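Long-range contacts in japanin (Rhipicephalus appendiculatus, PDB 4BOE), which binds cholesterol in its lipocalin pocket and, as a secreted tick salivary protein, modulates host immunity by blocking the differentiation of dendritic cells from monocytes: residues L12-H17 with G27-R32; G16-L21 with T136-P141; G38-R43 with A62-W67. All blocks are in the same frame, centred on the assembly; numbering follows the deposited sequence. Where two conformers were deposited one is given.

Contact 1. Residues L12-H17 with G27-R32; sequences LYLAGH and GCVKTR. With CLR (cholesterol), chain C.
L14 and V29 pack together beside the cholesterol, L14 CB lying 4.0 Å from V29 CB. L14 CG lies opposite the backbone N (chi1 -177°), which carries CD2 over to C6 of the sterol at 3.9 Å, while V29 offers its CG2 branch to C1. Further along the same face, T31 turns its methyl inward: CG2 sits 3.7 Å from L12 CB and also touches the sterol tail at C26, and its hydroxyl is hydrogen-bonded to S44 O. On the other face Y13 and K30 run side by side in the same direction, CD2 of the Y13 ring 3.8 Å from K30 CB, and K30 NZ goes on to bond the carbonyl of C150.

Antiparallel backbone bonds fix this register. L12 and T31 exchange two, and L14 N gives a third to V29 O at 3.1 Å. Past that point the strands part, and a water bridges L14 O and V29 O, donating to both.

The two segments form a hairpin of the lipocalin barrel: strand 12-18 is flanked by strand 114-118, where A15 and G16 make a classic bulge opposite L116, and strand 26-37 by strand 40-49.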
loop_
_atom_site.group_PDB
_atom_site.type_symbol
_atom_site.label_atom_id
_atom_site.label_comp_id
_atom_site.label_asym_id
_atom_site.label_seq_id
_atom_site.Cartn_x
_atom_site.Cartn_y
_atom_site.Cartn_z
ATOM N N LEU A 12 4.275 4.396 4.111
ATOM C CA LEU A 12 4.469 3.365 3.097
ATOM C C LEU A 12 3.988 3.877 1.751
ATOM O O LEU A 12 2.942 4.492 1.672
ATOM C CB LEU A 12 3.703 2.102 3.466
ATOM C CG LEU A 12 4.121 1.346 4.703
ATOM C CD1 LEU A 12 3.063 0.314 5.074
ATOM C CD2 LEU A 12 5.469 0.637 4.464
ATOM N N TYR A 13 4.736 3.571 0.689
ATOM C CA TYR A 13 4.467 3.998 -0.666
ATOM C C TYR A 13 4.216 2.806 -1.548
ATOM O O TYR A 13 4.980 1.840 -1.495
ATOM C CB TYR A 13 5.674 4.756 -1.233
ATOM C CG TYR A 13 6.078 5.943 -0.395
ATOM C CD1 TYR A 13 6.910 5.790 0.716
ATOM C CD2 TYR A 13 5.583 7.207 -0.669
ATOM C CE1 TYR A 13 7.228 6.868 1.535
ATOM C CE2 TYR A 13 5.936 8.302 0.102
ATOM C CZ TYR A 13 6.739 8.131 1.223
ATOM O OH TYR A 13 7.081 9.230 1.976
ATOM N N LEU A 14 3.179 2.905 -2.412
ATOM C CA LEU A 14 2.841 1.845 -3.351
ATOM C C LEU A 14 3.899 1.811 -4.449
ATOM O O LEU A 14 4.136 2.810 -5.120
ATOM C CB LEU A 14 1.434 2.066 -3.950
ATOM C CG LEU A 14 0.938 0.982 -4.909
ATOM C CD1 LEU A 14 0.760 -0.334 -4.196
ATOM C CD2 LEU A 14 -0.351 1.440 -5.581
ATOM N N ALA A 15 4.626 0.712 -4.527
ATOM C CA ALA A 15 5.728 0.570 -5.490
ATOM C C ALA A 15 5.367 -0.359 -6.644
ATOM O O ALA A 15 6.025 -0.337 -7.670
ATOM C CB ALA A 15 6.954 0.041 -4.773
ATOM N N GLY A 16 4.347 -1.186 -6.487
ATOM C CA GLY A 16 3.976 -2.120 -7.537
ATOM C C GLY A 16 2.637 -2.734 -7.228
ATOM O O GLY A 16 2.272 -2.809 -6.069
ATOM N N HIS A 17 1.904 -3.158 -8.265
ATOM C CA HIS A 17 0.621 -3.827 -8.110
ATOM C C HIS A 17 0.277 -4.651 -9.339
ATOM O O HIS A 17 0.890 -4.474 -10.379
ATOM C CB HIS A 17 -0.510 -2.844 -7.795
ATOM C CG HIS A 17 -0.711 -1.806 -8.858
ATOM N ND1 HIS A 17 -1.503 -2.046 -9.968
ATOM C CD2 HIS A 17 -0.204 -0.558 -8.952
ATOM C CE1 HIS A 17 -1.425 -0.952 -10.702
ATOM N NE2 HIS A 17 -0.629 -0.047 -10.139
ATOM N N GLY A 27 -2.463 8.655 -8.645
ATOM C CA GLY A 27 -1.001 8.618 -8.498
ATOM C C GLY A 27 -0.593 8.956 -7.097
ATOM O O GLY A 27 -1.447 9.234 -6.270
ATOM N N CYS A 28 0.714 8.930 -6.831
ATOM C CA CYS A 28 1.316 9.285 -5.544
ATOM C C CYS A 28 0.650 8.528 -4.359
ATOM O O CYS A 28 0.461 9.127 -3.308
ATOM C CB CYS A 28 1.258 10.805 -5.344
ATOM S SG CYS A 28 1.889 11.798 -6.748
ATOM N N VAL A 29 0.298 7.224 -4.536
ATOM C CA VAL A 29 -0.408 6.417 -3.515
ATOM C C VAL A 29 0.523 6.085 -2.368
ATOM O O VAL A 29 1.632 5.568 -2.572
ATOM C CB VAL A 29 -1.099 5.159 -4.094
ATOM C CG1 VAL A 29 -1.791 4.345 -3.003
ATOM C CG2 VAL A 29 -2.099 5.546 -5.162
ATOM N N LYS A 30 0.100 6.445 -1.172
ATOM C CA LYS A 30 0.878 6.227 0.040
ATOM C C LYS A 30 -0.026 6.160 1.265
ATOM O O LYS A 30 -1.187 6.547 1.218
ATOM C CB LYS A 30 1.934 7.346 0.197
ATOM C CG LYS A 30 1.372 8.712 0.495
ATOM C CD LYS A 30 2.423 9.799 0.661
ATOM C CE LYS A 30 2.537 10.678 -0.533
ATOM N NZ LYS A 30 3.602 11.713 -0.401
ATOM N N THR A 31 0.507 5.663 2.360
ATOM C CA THR A 31 -0.254 5.572 3.597
ATOM C C THR A 31 0.586 6.077 4.777
ATOM O O THR A 31 1.708 5.613 4.967
ATOM C CB THR A 31 -0.878 4.150 3.821
ATOM O OG1 THR A 31 -1.410 4.087 5.126
ATOM C CG2 THR A 31 0.102 3.024 3.725
ATOM N N ARG A 32 0.037 7.031 5.564
ATOM C CA ARG A 32 0.701 7.552 6.754
ATOM C C ARG A 32 0.026 7.002 7.989
ATOM O O ARG A 32 -1.193 6.842 8.029
ATOM C CB ARG A 32 0.693 9.090 6.827
ATOM C CG ARG A 32 1.172 9.814 5.603
ATOM C CD ARG A 32 1.493 11.231 5.972
ATOM N NE ARG A 32 1.869 12.036 4.811
ATOM C CZ ARG A 32 1.048 12.795 4.094
ATOM N NH1 ARG A 32 -0.246 12.871 4.401
ATOM N NH2 ARG A 32 1.509 13.484 3.059
HETATM C C1 CLR C . -4.526 2.511 -5.961
HETATM C C2 CLR C . -4.520 2.877 -7.443
HETATM C C3 CLR C . -3.580 1.987 -8.229
HETATM C C4 CLR C . -3.946 0.530 -8.035
HETATM C C5 CLR C . -4.066 0.140 -6.577
HETATM C C6 CLR C . -3.450 -0.944 -6.122
HETATM C C7 CLR C . -3.491 -1.428 -4.707
HETATM C C8 CLR C . -4.619 -0.792 -3.904
HETATM C C9 CLR C . -4.662 0.728 -4.188
HETATM C C10 CLR C . -4.924 1.050 -5.693
HETATM C C11 CLR C . -5.624 1.462 -3.235
HETATM C C12 CLR C . -5.402 1.127 -1.761
HETATM C C13 CLR C . -5.448 -0.385 -1.479
HETATM C C14 CLR C . -4.406 -1.036 -2.413
HETATM C C15 CLR C . -4.306 -2.474 -1.890
HETATM C C16 CLR C . -4.379 -2.291 -0.374
HETATM C C17 CLR C . -4.872 -0.845 -0.119
HETATM C C18 CLR C . -6.874 -0.930 -1.697
HETATM C C19 CLR C . -6.405 0.850 -6.087
HETATM C C20 CLR C . -5.734 -0.730 1.152
HETATM C C21 CLR C . -6.209 0.705 1.428
HETATM C C22 CLR C . -4.995 -1.302 2.375
HETATM C C23 CLR C . -3.530 -0.846 2.578
HETATM C C24 CLR C . -2.918 -1.447 3.807
HETATM C C25 CLR C . -1.435 -1.308 4.075
HETATM C C26 CLR C . -0.517 -0.622 3.095
HETATM C C27 CLR C . -1.033 -1.096 5.513
HETATM O O1 CLR C . -3.709 2.299 -9.623
HETATM O O HOH W 1 2.896 5.338 -4.929
#

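Contact 2. Residues G16-L21 with T136-P141; sequences GHSSKL and TICPDP. With CLR (cholesterol), chain C.
S18 and P141 face each other as an antiparallel, non-hydrogen-bonded pair with CA atoms 4.7 Å apart, just where strand 12-18 gives way to the 3-10 turn 19-21, and the next backbone bond runs from S19 N to D140 O at 2.8 Å.

S18 does most of the side-chain work. Its hydroxyl leans back beside its own backbone N (chi1 -65°) and donates to P139 O at 3.0 Å, lying in the plane of that carbonyl. The same oxygen comes up against the CD of the P139 ring, and it is also hydrogen-bonded to the backbone N of C114, the cysteine to which C138 is disulfide-bonded. One residue on, S19 lays its OG against the CB of D140, 3.2 Å away. The D140 carboxylate reaches past it: OD2 takes a hydrogen bond from a water that in turn accepts from K20 N, and OD2 also forms a salt bridge with R111.

H17 points the other way, into the pocket. Its ND1 donates to S18 O at 2.9 Å, a nearly straight bond (171°) close to the ring plane but well above the plane of the carbonyl. L21 N reaches the same oxygen from the opposite face, so two donors grip it. With the imidazole pinned like this, C4 of the sterol sits over the centre of one ring face, 3.8 Å above it. L21 adds its CB and CD1 against C6.

Chemically, the seam beyond helix 128-137 is held by hydrogen bonds to main-chain carbonyls, while toward the sterol H17 and L21 offer a ring face and aliphatic carbons. The disulfide ties the chain after that helix to strand 114-118, the S18 hydroxyl ties it to strand 12-18, and the bond within 16-21 probably keeps the H17 ring turned to receive the sterol.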
loop_
_atom_site.group_PDB
_atom_site.type_symbol
_atom_site.label_atom_id
_atom_site.label_comp_id
_atom_site.label_asym_id
_atom_site.label_seq_id
_atom_site.Cartn_x
_atom_site.Cartn_y
_atom_site.Cartn_z
ATOM N N GLY A 16 4.347 -1.186 -6.487
ATOM C CA GLY A 16 3.976 -2.120 -7.537
ATOM C C GLY A 16 2.637 -2.734 -7.228
ATOM O O GLY A 16 2.272 -2.809 -6.069
ATOM N N HIS A 17 1.904 -3.158 -8.265
ATOM C CA HIS A 17 0.621 -3.827 -8.110
ATOM C C HIS A 17 0.277 -4.651 -9.339
ATOM O O HIS A 17 0.890 -4.474 -10.379
ATOM C CB HIS A 17 -0.510 -2.844 -7.795
ATOM C CG HIS A 17 -0.711 -1.806 -8.858
ATOM N ND1 HIS A 17 -1.503 -2.046 -9.968
ATOM C CD2 HIS A 17 -0.204 -0.558 -8.952
ATOM C CE1 HIS A 17 -1.425 -0.952 -10.702
ATOM N NE2 HIS A 17 -0.629 -0.047 -10.139
ATOM N N SER A 18 -0.720 -5.520 -9.221
ATOM C CA SER A 18 -1.239 -6.317 -10.351
ATOM C C SER A 18 -2.057 -5.375 -11.247
ATOM O O SER A 18 -2.776 -4.538 -10.704
ATOM C CB SER A 18 -2.164 -7.426 -9.841
ATOM O OG SER A 18 -1.463 -8.363 -9.054
ATOM N N SER A 19 -1.903 -5.452 -12.583
ATOM C CA SER A 19 -2.625 -4.549 -13.532
ATOM C C SER A 19 -4.125 -4.450 -13.311
ATOM O O SER A 19 -4.686 -3.380 -13.461
ATOM C CB SER A 19 -2.374 -4.954 -14.986
ATOM O OG SER A 19 -2.936 -6.236 -15.195
ATOM N N LYS A 20 -4.777 -5.544 -12.956
ATOM C CA LYS A 20 -6.231 -5.571 -12.722
ATOM C C LYS A 20 -6.705 -4.531 -11.677
ATOM O O LYS A 20 -7.857 -4.088 -11.738
ATOM C CB LYS A 20 -6.646 -6.991 -12.280
ATOM C CG LYS A 20 -8.103 -7.158 -11.865
ATOM C CD LYS A 20 -8.480 -8.624 -11.668
ATOM C CE LYS A 20 -9.957 -8.802 -11.399
ATOM N NZ LYS A 20 -10.212 -9.824 -10.348
ATOM N N LEU A 21 -5.851 -4.204 -10.689
ATOM C CA LEU A 21 -6.190 -3.229 -9.652
ATOM C C LEU A 21 -6.162 -1.767 -10.131
ATOM O O LEU A 21 -6.792 -0.913 -9.489
ATOM C CB LEU A 21 -5.197 -3.357 -8.504
ATOM C CG LEU A 21 -5.242 -4.668 -7.731
ATOM C CD1 LEU A 21 -4.104 -4.750 -6.797
ATOM C CD2 LEU A 21 -6.517 -4.817 -7.000
ATOM N N THR A 136 7.905 -12.587 -9.260
ATOM C CA THR A 136 7.607 -14.010 -9.163
ATOM C C THR A 136 6.147 -14.287 -8.764
ATOM O O THR A 136 5.450 -15.056 -9.403
ATOM C CB THR A 136 8.577 -14.646 -8.155
ATOM O OG1 THR A 136 9.885 -14.477 -8.670
ATOM C CG2 THR A 136 8.301 -16.123 -7.907
ATOM N N ILE A 137 5.718 -13.679 -7.689
ATOM C CA ILE A 137 4.440 -13.948 -7.032
ATOM C C ILE A 137 3.214 -13.264 -7.575
ATOM O O ILE A 137 2.103 -13.769 -7.390
ATOM C CB ILE A 137 4.633 -13.507 -5.512
ATOM C CG1 ILE A 137 5.657 -14.374 -4.783
ATOM C CG2 ILE A 137 3.340 -13.422 -4.719
ATOM C CD1 ILE A 137 5.431 -15.880 -4.838
ATOM N N CYS A 138 3.390 -12.105 -8.143
ATOM C CA CYS A 138 2.319 -11.193 -8.582
ATOM C C CYS A 138 1.855 -11.446 -10.000
ATOM O O CYS A 138 2.681 -11.377 -10.889
ATOM C CB CYS A 138 2.814 -9.754 -8.442
ATOM S SG CYS A 138 1.514 -8.490 -8.396
ATOM N N PRO A 139 0.536 -11.659 -10.247
ATOM C CA PRO A 139 0.106 -11.787 -11.649
ATOM C C PRO A 139 0.095 -10.392 -12.281
ATOM O O PRO A 139 -0.267 -9.424 -11.603
ATOM C CB PRO A 139 -1.318 -12.356 -11.554
ATOM C CG PRO A 139 -1.769 -12.016 -10.197
ATOM C CD PRO A 139 -0.596 -11.859 -9.311
ATOM N N ASP A 140 0.529 -10.282 -13.544
ATOM C CA ASP A 140 0.522 -9.013 -14.299
ATOM C C ASP A 140 1.127 -7.847 -13.513
ATOM O O ASP A 140 0.478 -6.814 -13.350
ATOM C CB ASP A 140 -0.917 -8.661 -14.701
ATOM C CG ASP A 140 -1.726 -9.788 -15.321
ATOM O OD1 ASP A 140 -1.210 -10.453 -16.257
ATOM O OD2 ASP A 140 -2.871 -10.013 -14.867
ATOM N N PRO A 141 2.349 -8.030 -12.980
ATOM C CA PRO A 141 3.000 -7.000 -12.171
ATOM C C PRO A 141 3.219 -5.666 -12.944
ATOM O O PRO A 141 3.705 -5.681 -14.082
ATOM C CB PRO A 141 4.324 -7.670 -11.772
ATOM C CG PRO A 141 4.607 -8.602 -12.873
ATOM C CD PRO A 141 3.326 -9.016 -13.483
HETATM C C1 CLR C . -4.526 2.511 -5.961
HETATM C C2 CLR C . -4.520 2.877 -7.443
HETATM C C3 CLR C . -3.580 1.987 -8.229
HETATM C C4 CLR C . -3.946 0.530 -8.035
HETATM C C5 CLR C . -4.066 0.140 -6.577
HETATM C C6 CLR C . -3.450 -0.944 -6.122
HETATM C C7 CLR C . -3.491 -1.428 -4.707
HETATM C C8 CLR C . -4.619 -0.792 -3.904
HETATM C C9 CLR C . -4.662 0.728 -4.188
HETATM C C10 CLR C . -4.924 1.050 -5.693
HETATM C C11 CLR C . -5.624 1.462 -3.235
HETATM C C12 CLR C . -5.402 1.127 -1.761
HETATM C C13 CLR C . -5.448 -0.385 -1.479
HETATM C C14 CLR C . -4.406 -1.036 -2.413
HETATM C C15 CLR C . -4.306 -2.474 -1.890
HETATM C C16 CLR C . -4.379 -2.291 -0.374
HETATM C C17 CLR C . -4.872 -0.845 -0.119
HETATM C C18 CLR C . -6.874 -0.930 -1.697
HETATM C C19 CLR C . -6.405 0.850 -6.087
HETATM C C20 CLR C . -5.734 -0.730 1.152
HETATM C C21 CLR C . -6.209 0.705 1.428
HETATM C C22 CLR C . -4.995 -1.302 2.375
HETATM C C23 CLR C . -3.530 -0.846 2.578
HETATM C C24 CLR C . -2.918 -1.447 3.807
HETATM C C25 CLR C . -1.435 -1.308 4.075
HETATM C C26 CLR C . -0.517 -0.622 3.095
HETATM C C27 CLR C . -1.033 -1.096 5.513
HETATM O O1 CLR C . -3.709 2.299 -9.623
HETATM O O HOH W 2 -3.923 -8.509 -12.691
#

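Contact 3. Residues G38-R43 with A62-W67; sequences GDWVTR and AFQVKW. With CLR (cholesterol), chain C.
W40 and K66 cross with the lysine over the indole: K66 CB stands 3.6 Å from the centroid of the six-membered ring, 7° off its normal, a CH-pi contact. With CG anti to the backbone N (chi1 -170°), the lysine chain carries on across the indole, CD near CE2 and CZ2. K77 adds a cation-pi contact to this tryptophan. Were W40 an alanine, the aliphatic stem of K66 would probably lose the ring face it lies on, and K77 its cation-pi partner.

V41 and V65 exchange two backbone hydrogen bonds, V41 N to V65 O at 2.9 Å and almost straight (177°), and R43 and F63 exchange two more. The backbones of T42 and Q64, the non-hydrogen-bonded pair between them, bond instead to the flanking strands, T42 to L34 and N35, Q64 to K77. Their side chains share a water that donates to Q64 OE1 at 2.8 Å and accepts from T42 OG1; its other proton goes to W40 O at 2.7 Å. At the open end of the hairpin a second water donates to D39 O and accepts from W67 N.

On the inner face R43 and F63 lie alongside, R43 CB 4.2 Å from the ring centroid. Cholesterol C21 lies over the opposite face, and F63 CE2 is 3.7 Å from C24 of the sterol tail.

One water thus serves T42 OG1, Q64 OE1 and W40 O, whereas on the pocket face R43 gives NE to T31 and NH1 and NH2 to the carbonyls of A6, N8 and Q10 in the N-terminal segment, while its aliphatic stem packs on the phenylalanine that meets the sterol tail.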
loop_
_atom_site.group_PDB
_atom_site.type_symbol
_atom_site.label_atom_id
_atom_site.label_comp_id
_atom_site.label_asym_id
_atom_site.label_seq_id
_atom_site.Cartn_x
_atom_site.Cartn_y
_atom_site.Cartn_z
ATOM N N GLY A 38 -5.901 0.431 21.033
ATOM C CA GLY A 38 -5.969 -1.001 21.302
ATOM C C GLY A 38 -5.142 -1.750 20.272
ATOM O O GLY A 38 -3.971 -1.416 20.068
ATOM N N ASP A 39 -5.770 -2.716 19.583
ATOM C CA ASP A 39 -5.092 -3.507 18.547
ATOM C C ASP A 39 -5.194 -2.885 17.144
ATOM O O ASP A 39 -4.586 -3.417 16.224
ATOM C CB ASP A 39 -5.665 -4.938 18.531
ATOM C CG ASP A 39 -5.439 -5.693 19.835
ATOM O OD1 ASP A 39 -4.390 -5.438 20.506
ATOM O OD2 ASP A 39 -6.287 -6.559 20.176
ATOM N N TRP A 40 -5.925 -1.763 16.978
ATOM C CA TRP A 40 -6.125 -1.146 15.680
ATOM C C TRP A 40 -5.274 0.064 15.454
ATOM O O TRP A 40 -5.299 0.990 16.256
ATOM C CB TRP A 40 -7.593 -0.790 15.488
ATOM C CG TRP A 40 -8.467 -2.001 15.423
ATOM C CD1 TRP A 40 -8.995 -2.686 16.480
ATOM C CD2 TRP A 40 -8.766 -2.774 14.252
ATOM N NE1 TRP A 40 -9.621 -3.833 16.034
ATOM C CE2 TRP A 40 -9.554 -3.876 14.666
ATOM C CE3 TRP A 40 -8.440 -2.648 12.895
ATOM C CZ2 TRP A 40 -10.025 -4.837 13.768
ATOM C CZ3 TRP A 40 -8.920 -3.589 11.998
ATOM C CH2 TRP A 40 -9.680 -4.682 12.433
ATOM N N VAL A 41 -4.561 0.090 14.324
ATOM C CA VAL A 41 -3.766 1.248 13.918
ATOM C C VAL A 41 -4.594 2.010 12.893
ATOM O O VAL A 41 -5.110 1.405 11.961
ATOM C CB VAL A 41 -2.384 0.812 13.364
ATOM C CG1 VAL A 41 -1.668 1.968 12.669
ATOM C CG2 VAL A 41 -1.519 0.270 14.502
ATOM N N THR A 42 -4.651 3.333 13.014
ATOM C CA THR A 42 -5.368 4.147 12.041
ATOM C C THR A 42 -4.326 4.735 11.145
ATOM O O THR A 42 -3.330 5.284 11.614
ATOM C CB THR A 42 -6.274 5.225 12.691
ATOM O OG1 THR A 42 -7.137 4.586 13.605
ATOM C CG2 THR A 42 -7.160 5.943 11.680
ATOM N N ARG A 43 -4.549 4.602 9.844
ATOM C CA ARG A 43 -3.662 5.172 8.856
ATOM C C ARG A 43 -4.513 5.968 7.849
ATOM O O ARG A 43 -5.705 5.710 7.676
ATOM C CB ARG A 43 -2.903 4.080 8.083
ATOM C CG ARG A 43 -2.218 2.973 8.897
ATOM C CD ARG A 43 -1.397 2.070 7.938
ATOM N NE ARG A 43 -0.278 2.832 7.399
ATOM C CZ ARG A 43 0.923 2.966 7.943
ATOM N NH1 ARG A 43 1.254 2.268 9.022
ATOM N NH2 ARG A 43 1.832 3.754 7.373
ATOM N N ALA A 62 -9.108 7.210 4.919
ATOM C CA ALA A 62 -8.644 6.619 6.153
ATOM C C ALA A 62 -9.136 5.222 6.313
ATOM O O ALA A 62 -10.159 4.828 5.744
ATOM C CB ALA A 62 -9.033 7.451 7.340
ATOM N N PHE A 63 -8.324 4.446 7.031
ATOM C CA PHE A 63 -8.610 3.054 7.301
ATOM C C PHE A 63 -7.898 2.616 8.573
ATOM O O PHE A 63 -6.993 3.280 9.060
ATOM C CB PHE A 63 -8.231 2.170 6.086
ATOM C CG PHE A 63 -6.769 2.142 5.711
ATOM C CD1 PHE A 63 -6.216 3.143 4.917
ATOM C CD2 PHE A 63 -5.941 1.124 6.162
ATOM C CE1 PHE A 63 -4.855 3.140 4.607
ATOM C CE2 PHE A 63 -4.574 1.135 5.862
ATOM C CZ PHE A 63 -4.052 2.120 5.049
ATOM N N GLN A 64 -8.324 1.517 9.114
ATOM C CA GLN A 64 -7.673 0.949 10.268
ATOM C C GLN A 64 -7.148 -0.456 9.907
ATOM O O GLN A 64 -7.738 -1.138 9.080
ATOM C CB GLN A 64 -8.646 0.858 11.445
ATOM C CG GLN A 64 -9.107 2.206 11.936
ATOM C CD GLN A 64 -9.898 2.023 13.194
ATOM O OE1 GLN A 64 -9.403 2.192 14.305
ATOM N NE2 GLN A 64 -11.075 1.501 13.045
ATOM N N VAL A 65 -6.045 -0.860 10.539
ATOM C CA VAL A 65 -5.437 -2.172 10.339
ATOM C C VAL A 65 -5.102 -2.846 11.657
ATOM O O VAL A 65 -4.687 -2.205 12.623
ATOM C CB VAL A 65 -4.196 -2.149 9.380
ATOM C CG1 VAL A 65 -4.589 -1.630 8.015
ATOM C CG2 VAL A 65 -3.076 -1.293 9.930
ATOM N N LYS A 66 -5.214 -4.152 11.654
ATOM C CA LYS A 66 -4.889 -5.000 12.786
ATOM C C LYS A 66 -4.003 -6.144 12.302
ATOM O O LYS A 66 -4.347 -6.799 11.327
ATOM C CB LYS A 66 -6.173 -5.596 13.408
ATOM C CG LYS A 66 -5.968 -6.299 14.738
ATOM C CD LYS A 66 -7.204 -6.987 15.263
ATOM C CE LYS A 66 -7.604 -8.199 14.453
ATOM N NZ LYS A 66 -8.570 -9.070 15.182
ATOM N N TRP A 67 -2.911 -6.429 13.028
ATOM C CA TRP A 67 -2.072 -7.598 12.764
ATOM C C TRP A 67 -1.716 -8.322 14.066
ATOM O O TRP A 67 -1.001 -7.773 14.892
ATOM C CB TRP A 67 -0.811 -7.232 12.008
ATOM C CG TRP A 67 0.066 -8.410 11.708
ATOM C CD1 TRP A 67 -0.243 -9.496 10.935
ATOM C CD2 TRP A 67 1.401 -8.623 12.190
ATOM N NE1 TRP A 67 0.831 -10.358 10.883
ATOM C CE2 TRP A 67 1.863 -9.832 11.620
ATOM C CE3 TRP A 67 2.204 -7.979 13.149
ATOM C CZ2 TRP A 67 3.121 -10.343 11.895
ATOM C CZ3 TRP A 67 3.442 -8.520 13.452
ATOM C CH2 TRP A 67 3.891 -9.682 12.820
HETATM C C1 CLR C . -4.526 2.511 -5.961
HETATM C C2 CLR C . -4.520 2.877 -7.443
HETATM C C3 CLR C . -3.580 1.987 -8.229
HETATM C C4 CLR C . -3.946 0.530 -8.035
HETATM C C5 CLR C . -4.066 0.140 -6.577
HETATM C C6 CLR C . -3.450 -0.944 -6.122
HETATM C C7 CLR C . -3.491 -1.428 -4.707
HETATM C C8 CLR C . -4.619 -0.792 -3.904
HETATM C C9 CLR C . -4.662 0.728 -4.188
HETATM C C10 CLR C . -4.924 1.050 -5.693
HETATM C C11 CLR C . -5.624 1.462 -3.235
HETATM C C12 CLR C . -5.402 1.127 -1.761
HETATM C C13 CLR C . -5.448 -0.385 -1.479
HETATM C C14 CLR C . -4.406 -1.036 -2.413
HETATM C C15 CLR C . -4.306 -2.474 -1.890
HETATM C C16 CLR C . -4.379 -2.291 -0.374
HETATM C C17 CLR C . -4.872 -0.845 -0.119
HETATM C C18 CLR C . -6.874 -0.930 -1.697
HETATM C C19 CLR C . -6.405 0.850 -6.087
HETATM C C20 CLR C . -5.734 -0.730 1.152
HETATM C C21 CLR C . -6.209 0.705 1.428
HETATM C C22 CLR C . -4.995 -1.302 2.375
HETATM C C23 CLR C . -3.530 -0.846 2.578
HETATM C C24 CLR C . -2.918 -1.447 3.807
HETATM C C25 CLR C . -1.435 -1.308 4.075
HETATM C C26 CLR C . -0.517 -0.622 3.095
HETATM C C27 CLR C . -1.033 -1.096 5.513
HETATM O O1 CLR C . -3.709 2.299 -9.623
HETATM O O HOH W 3 -2.377 -4.754 15.427
HETATM O O HOH W 4 -7.158 2.909 15.726
#

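Overall arrangement
From the N terminus, strand 12-18 comes first and serves two contacts. Contact 1 closes the short hairpin back to 27-32; contact 3 follows in series and joins strands 40-49 and 59-66, the two arms of a later hairpin. Contact 2 starts from the same strand as contact 1 but closes only at 136-141, so the wide loop it spans encloses contact 3 and ties the end of helix 128-137 to the barrel. Contacts 1 and 3 touch directly through T31 and R43. Contacts 2 and 3 lie on opposite sides of the chain's centre, their centres about 25 Å apart, yet all three reach the one cholesterol.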